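Local coordinates for putative ATP-grasp superfamily protein (Archaeoglobus fulgidus, PDB 3DF7) that is of unknown function but belongs to the ATP-grasp superfamily and so probably binds ATP and a metal ion, at residues L25-S30 against Y291-G295; A10-R15 against F44-F49. All blocks are in the same frame, centred on the assembly; numbering follows the deposited sequence.

Interaction 1: L25-S30 against Y291-G295; sequences LAMFKS and YVSVG
Segment 25-30 of helix 18-35 runs roughly antiparallel to edge strand 292-294, with 143° between their directions and the segment axes 8.9 Å apart, A26 and V292 forming the closest backbone pair. K29 lays its aliphatic chain over one face of the Y291 ring, CD standing 3.8 Å from the ring centroid in a CH-pi contact, while A26 O meets the ring edge in plane. A bend at the last torsion of K29 (chi4 -52°) turns NZ toward water 1, which also binds Y291 OH at 2.6 Å; water 2 joins that hydroxyl to S30 OG. NZ has a second, charged partner in D33. Cutting Y291 back to an alanine is likely to uncover the K29 methylenes and cost both waters the hydroxyl that links them to 291-295. Beyond the ring, the two methyls of V292 divide between helix residues: CG1 presses on K29 CD at a tight 3.4 Å, and CG2 meets A26 CB. L25 CD2 reaches on to V294 CG2, 3.6 Å away. Y291 and V292 both face L299, a classic beta bulge at the border of the eight-stranded antiparallel sheet, which here packs on a helix of the N-terminal parallel-sheet unit.

Interaction 2: A10-R15 against F44-F49; sequences ATCGER and FVRPEF
T11 O accepts a hydrogen bond from R46 N, fastening the end of short helix 9-12 to the loop that follows strand 40-42. Both segments follow neighbouring strands, 3-8 and 40-42, of the four-stranded parallel sheet, so the contact joins the end of helix 9-12 and the residues after it to a loop of the same alpha/beta unit. The bond is 2.9 Å long and nearly straight (167°), with the donor in the carbonyl plane. Packing is close on the buried side. The F44 ring turns its edge to C12 O, 3.4 Å from CE1, and the same CE1 touches C12 CB; F5 and F7 of strand 3-8 also lie against F44. F49 likewise comes edge-on, CD2 to T11 O and CE2 to A10 O; the T11 and F49 side chains cross at about a right angle, with CD2 3.9 Å from T11 CG2. Toward solvent the contact is carried by long charged chains. R46 bends at chi3 (52°), which brings its guanidinium against the backbone of 13-15, with E14 C and R15 N over one face, offset toward the rim. E48 OE1 grips R46 NE in a salt bridge of 2.8 Å, which helps fix the rotation of that group. The exposed R15 chain crosses R46 at about a right angle and holds its own guanidinium near F49, NH1 3.4 Å from CZ; E48 OE1, out of the R15 guanidinium plane, probably eases the proximity of the two arginines by charge alone. R46 NH1 donates to G13 O at 2.9 Å, the oxygen lying 21° out of the guanidinium plane.

Overall arrangement
The two contacts lie side by side, their centres about 11 Å apart, and both pack on helix 18-35, meeting at L25. T11 of interaction 2 packs directly on interaction 1, its OG1 3.2 Å from L25 CA, and F28 CE1 lies 3.7 Å from C12 SG. L25 also touches F49, while V294 CG1 meets R15 NH2 at 3.6 Å, so edge strand 292-294 reaches the loop that follows helix 9-12. Interaction 2 thus ties the end of helix 9-12 to the loop after strand 40-42 within the parallel-sheet unit, and interaction 1 couples that unit to the large antiparallel sheet. An acetate, probably from the crystallisation liquor, lies about 5 Å from the A10 side chain.

Interaction 1: L25-S30 against Y291-G295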
loop_
_atom_site.group_PDB
_atom_site.type_symbol
_atom_site.label_atom_id
_atom_site.label_comp_id
_atom_site.label_asym_id
_atom_site.label_seq_id
_atom_site.Cartn_x
_atom_site.Cartn_y
_atom_site.Cartn_z
ATOM N N LEU A 25 -6.031 3.740 -9.256
ATOM C CA LEU A 25 -5.674 4.446 -10.480
ATOM C C LEU A 25 -4.507 5.398 -10.225
ATOM O O LEU A 25 -3.598 5.510 -11.042
ATOM C CB LEU A 25 -6.875 5.230 -11.012
ATOM C CG LEU A 25 -6.606 6.125 -12.225
ATOM C CD1 LEU A 25 -6.088 5.287 -13.396
ATOM C CD2 LEU A 25 -7.886 6.848 -12.613
ATOM N N ALA A 26 -4.547 6.083 -9.087
ATOM C CA ALA A 26 -3.495 7.023 -8.720
ATOM C C ALA A 26 -2.167 6.295 -8.550
ATOM O O ALA A 26 -1.118 6.765 -9.004
ATOM C CB ALA A 26 -3.868 7.746 -7.430
HETATM N N MSE A 27 -2.207 5.138 -7.899
HETATM C CA MSE A 27 -0.992 4.370 -7.699
HETATM C C MSE A 27 -0.442 3.854 -9.023
HETATM O O MSE A 27 0.769 3.864 -9.236
HETATM C CB MSE A 27 -1.234 3.192 -6.748
HETATM C CG MSE A 27 -1.312 3.592 -5.276
HETATM SE SE MSE A 27 -1.409 2.067 -4.081
HETATM C CE MSE A 27 -3.325 1.957 -3.937
ATOM N N PHE A 28 -1.321 3.387 -9.907
ATOM C CA PHE A 28 -0.861 2.880 -11.200
ATOM C C PHE A 28 -0.199 4.001 -11.998
ATOM O O PHE A 28 0.873 3.819 -12.577
ATOM C CB PHE A 28 -2.024 2.307 -12.018
ATOM C CG PHE A 28 -1.599 1.701 -13.330
ATOM C CD1 PHE A 28 -1.104 0.402 -13.384
ATOM C CD2 PHE A 28 -1.664 2.441 -14.505
ATOM C CE1 PHE A 28 -0.678 -0.155 -14.592
ATOM C CE2 PHE A 28 -1.238 1.896 -15.723
ATOM C CZ PHE A 28 -0.745 0.594 -15.762
ATOM N N LYS A 29 -0.851 5.161 -12.039
ATOM C CA LYS A 29 -0.314 6.312 -12.764
ATOM C C LYS A 29 1.056 6.672 -12.193
ATOM O O LYS A 29 2.029 6.857 -12.930
ATOM C CB LYS A 29 -1.268 7.508 -12.632
ATOM C CG LYS A 29 -0.818 8.768 -13.366
ATOM C CD LYS A 29 -1.724 9.949 -13.024
ATOM C CE LYS A 29 -1.417 11.174 -13.871
ATOM N NZ LYS A 29 0.028 11.532 -13.845
ATOM N N SER A 30 1.127 6.748 -10.868
ATOM C CA SER A 30 2.369 7.089 -10.189
ATOM C C SER A 30 3.466 6.061 -10.466
ATOM O O SER A 30 4.619 6.425 -10.697
ATOM C CB SER A 30 2.126 7.207 -8.678
ATOM O OG SER A 30 3.338 7.463 -7.994
ATOM N N TYR A 291 -5.534 14.799 -9.210
ATOM C CA TYR A 291 -4.386 14.113 -9.783
ATOM C C TYR A 291 -5.003 13.110 -10.761
ATOM O O TYR A 291 -4.544 12.965 -11.892
ATOM C CB TYR A 291 -3.608 13.395 -8.678
ATOM C CG TYR A 291 -2.491 12.488 -9.162
ATOM C CD1 TYR A 291 -1.449 12.982 -9.944
ATOM C CD2 TYR A 291 -2.470 11.137 -8.813
ATOM C CE1 TYR A 291 -0.403 12.152 -10.364
ATOM C CE2 TYR A 291 -1.438 10.297 -9.225
ATOM C CZ TYR A 291 -0.405 10.810 -9.999
ATOM O OH TYR A 291 0.633 9.994 -10.389
ATOM N N VAL A 292 -6.051 12.426 -10.303
ATOM C CA VAL A 292 -6.793 11.458 -11.115
ATOM C C VAL A 292 -8.235 11.430 -10.630
ATOM O O VAL A 292 -8.525 11.820 -9.496
ATOM C CB VAL A 292 -6.231 10.006 -11.019
ATOM C CG1 VAL A 292 -4.819 9.954 -11.578
ATOM C CG2 VAL A 292 -6.271 9.511 -9.576
ATOM N N SER A 293 -9.140 10.971 -11.491
ATOM C CA SER A 293 -10.554 10.888 -11.143
ATOM C C SER A 293 -11.148 9.564 -11.615
ATOM O O SER A 293 -10.676 8.971 -12.583
ATOM C CB SER A 293 -11.340 12.025 -11.809
ATOM O OG SER A 293 -10.784 13.298 -11.529
ATOM N N VAL A 294 -12.176 9.109 -10.905
ATOM C CA VAL A 294 -12.910 7.899 -11.252
ATOM C C VAL A 294 -14.348 8.201 -10.849
ATOM O O VAL A 294 -14.664 8.292 -9.663
ATOM C CB VAL A 294 -12.413 6.655 -10.483
ATOM C CG1 VAL A 294 -13.321 5.464 -10.787
ATOM C CG2 VAL A 294 -10.982 6.323 -10.888
ATOM N N GLY A 295 -15.217 8.368 -11.837
ATOM C CA GLY A 295 -16.598 8.693 -11.532
ATOM C C GLY A 295 -16.612 10.068 -10.890
ATOM O O GLY A 295 -15.992 10.998 -11.412
HETATM O O HOH W 1 2.312 11.020 -12.088
HETATM O O HOH W 2 3.144 10.349 -8.495
#

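Interaction 2: A10-R15 against F44-F49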
loop_
_atom_site.group_PDB
_atom_site.type_symbol
_atom_site.label_atom_id
_atom_site.label_comp_id
_atom_site.label_asym_id
_atom_site.label_seq_id
_atom_site.Cartn_x
_atom_site.Cartn_y
_atom_site.Cartn_z
ATOM N N ALA A 10 -7.578 -2.095 -9.868
ATOM C CA ALA A 10 -8.652 -1.191 -10.277
ATOM C C ALA A 10 -8.489 -0.665 -11.702
ATOM O O ALA A 10 -9.469 -0.503 -12.428
ATOM C CB ALA A 10 -8.752 -0.015 -9.307
ATOM N N THR A 11 -7.249 -0.404 -12.094
ATOM C CA THR A 11 -6.949 0.142 -13.413
ATOM C C THR A 11 -6.900 -0.889 -14.540
ATOM O O THR A 11 -7.249 -0.582 -15.685
ATOM C CB THR A 11 -5.591 0.895 -13.378
ATOM O OG1 THR A 11 -5.600 1.849 -12.305
ATOM C CG2 THR A 11 -5.336 1.626 -14.696
ATOM N N CYS A 12 -6.502 -2.114 -14.209
ATOM C CA CYS A 12 -6.342 -3.165 -15.210
ATOM C C CYS A 12 -7.159 -4.441 -15.016
ATOM O O CYS A 12 -7.229 -5.270 -15.924
ATOM C CB CYS A 12 -4.863 -3.562 -15.272
ATOM S SG CYS A 12 -3.694 -2.185 -15.040
ATOM N N GLY A 13 -7.760 -4.609 -13.845
ATOM C CA GLY A 13 -8.504 -5.831 -13.584
ATOM C C GLY A 13 -10.013 -5.726 -13.662
ATOM O O GLY A 13 -10.567 -5.359 -14.697
ATOM N N GLU A 14 -10.669 -6.067 -12.558
ATOM C CA GLU A 14 -12.123 -6.026 -12.461
ATOM C C GLU A 14 -12.564 -4.632 -12.039
ATOM O O GLU A 14 -11.787 -3.872 -11.462
ATOM C CB GLU A 14 -12.605 -7.042 -11.422
ATOM C CG GLU A 14 -12.344 -8.500 -11.786
ATOM C CD GLU A 14 -13.300 -9.016 -12.848
ATOM O OE1 GLU A 14 -14.527 -8.979 -12.609
ATOM O OE2 GLU A 14 -12.828 -9.456 -13.918
ATOM N N ARG A 15 -13.811 -4.289 -12.323
ATOM C CA ARG A 15 -14.302 -2.982 -11.930
ATOM C C ARG A 15 -14.628 -3.036 -10.441
ATOM O O ARG A 15 -15.259 -3.982 -9.972
ATOM C CB ARG A 15 -15.556 -2.615 -12.727
ATOM C CG ARG A 15 -16.020 -1.176 -12.523
ATOM C CD ARG A 15 -14.938 -0.179 -12.936
ATOM N NE ARG A 15 -15.412 1.203 -12.880
ATOM C CZ ARG A 15 -14.668 2.263 -13.185
ATOM N NH1 ARG A 15 -13.409 2.106 -13.568
ATOM N NH2 ARG A 15 -15.185 3.482 -13.105
ATOM N N PHE A 44 -1.419 -3.774 -19.769
ATOM C CA PHE A 44 -2.660 -3.338 -20.393
ATOM C C PHE A 44 -3.542 -2.628 -19.375
ATOM O O PHE A 44 -3.298 -2.697 -18.172
ATOM C CB PHE A 44 -3.393 -4.571 -20.917
ATOM C CG PHE A 44 -3.577 -5.639 -19.870
ATOM C CD1 PHE A 44 -4.647 -5.586 -18.982
ATOM C CD2 PHE A 44 -2.625 -6.644 -19.709
ATOM C CE1 PHE A 44 -4.764 -6.512 -17.946
ATOM C CE2 PHE A 44 -2.730 -7.577 -18.673
ATOM C CZ PHE A 44 -3.803 -7.510 -17.789
ATOM N N VAL A 45 -4.571 -1.945 -19.860
ATOM C CA VAL A 45 -5.494 -1.253 -18.975
ATOM C C VAL A 45 -6.928 -1.562 -19.377
ATOM O O VAL A 45 -7.182 -2.059 -20.474
ATOM C CB VAL A 45 -5.281 0.279 -19.011
ATOM C CG1 VAL A 45 -3.866 0.605 -18.580
ATOM C CG2 VAL A 45 -5.561 0.829 -20.408
ATOM N N ARG A 46 -7.863 -1.288 -18.474
ATOM C CA ARG A 46 -9.275 -1.513 -18.756
ATOM C C ARG A 46 -9.706 -0.462 -19.778
ATOM O O ARG A 46 -9.070 0.582 -19.913
ATOM C CB ARG A 46 -10.110 -1.362 -17.479
ATOM C CG ARG A 46 -9.935 -2.490 -16.470
ATOM C CD ARG A 46 -10.656 -2.170 -15.168
ATOM N NE ARG A 46 -12.052 -1.790 -15.377
ATOM C CZ ARG A 46 -13.015 -2.631 -15.739
ATOM N NH1 ARG A 46 -12.747 -3.915 -15.934
ATOM N NH2 ARG A 46 -14.251 -2.182 -15.910
ATOM N N PRO A 47 -10.799 -0.721 -20.508
ATOM C CA PRO A 47 -11.282 0.232 -21.512
ATOM C C PRO A 47 -11.493 1.655 -20.995
ATOM O O PRO A 47 -11.116 2.619 -21.658
ATOM C CB PRO A 47 -12.586 -0.405 -21.985
ATOM C CG PRO A 47 -12.298 -1.866 -21.863
ATOM C CD PRO A 47 -11.606 -1.954 -20.524
ATOM N N GLU A 48 -12.089 1.782 -19.811
ATOM C CA GLU A 48 -12.370 3.093 -19.222
ATOM C C GLU A 48 -11.154 4.002 -19.057
ATOM O O GLU A 48 -11.298 5.214 -18.899
ATOM C CB GLU A 48 -13.043 2.936 -17.852
ATOM C CG GLU A 48 -14.274 2.039 -17.834
ATOM C CD GLU A 48 -13.920 0.568 -17.940
ATOM O OE1 GLU A 48 -13.038 0.119 -17.181
ATOM O OE2 GLU A 48 -14.523 -0.139 -18.773
ATOM N N PHE A 49 -9.959 3.426 -19.088
ATOM C CA PHE A 49 -8.748 4.217 -18.908
ATOM C C PHE A 49 -7.848 4.208 -20.133
ATOM O O PHE A 49 -6.681 4.579 -20.050
ATOM C CB PHE A 49 -7.966 3.697 -17.701
ATOM C CG PHE A 49 -8.782 3.615 -16.442
ATOM C CD1 PHE A 49 -9.316 4.765 -15.868
ATOM C CD2 PHE A 49 -9.012 2.388 -15.825
ATOM C CE1 PHE A 49 -10.068 4.695 -14.695
ATOM C CE2 PHE A 49 -9.765 2.309 -14.652
ATOM C CZ PHE A 49 -10.291 3.465 -14.089
#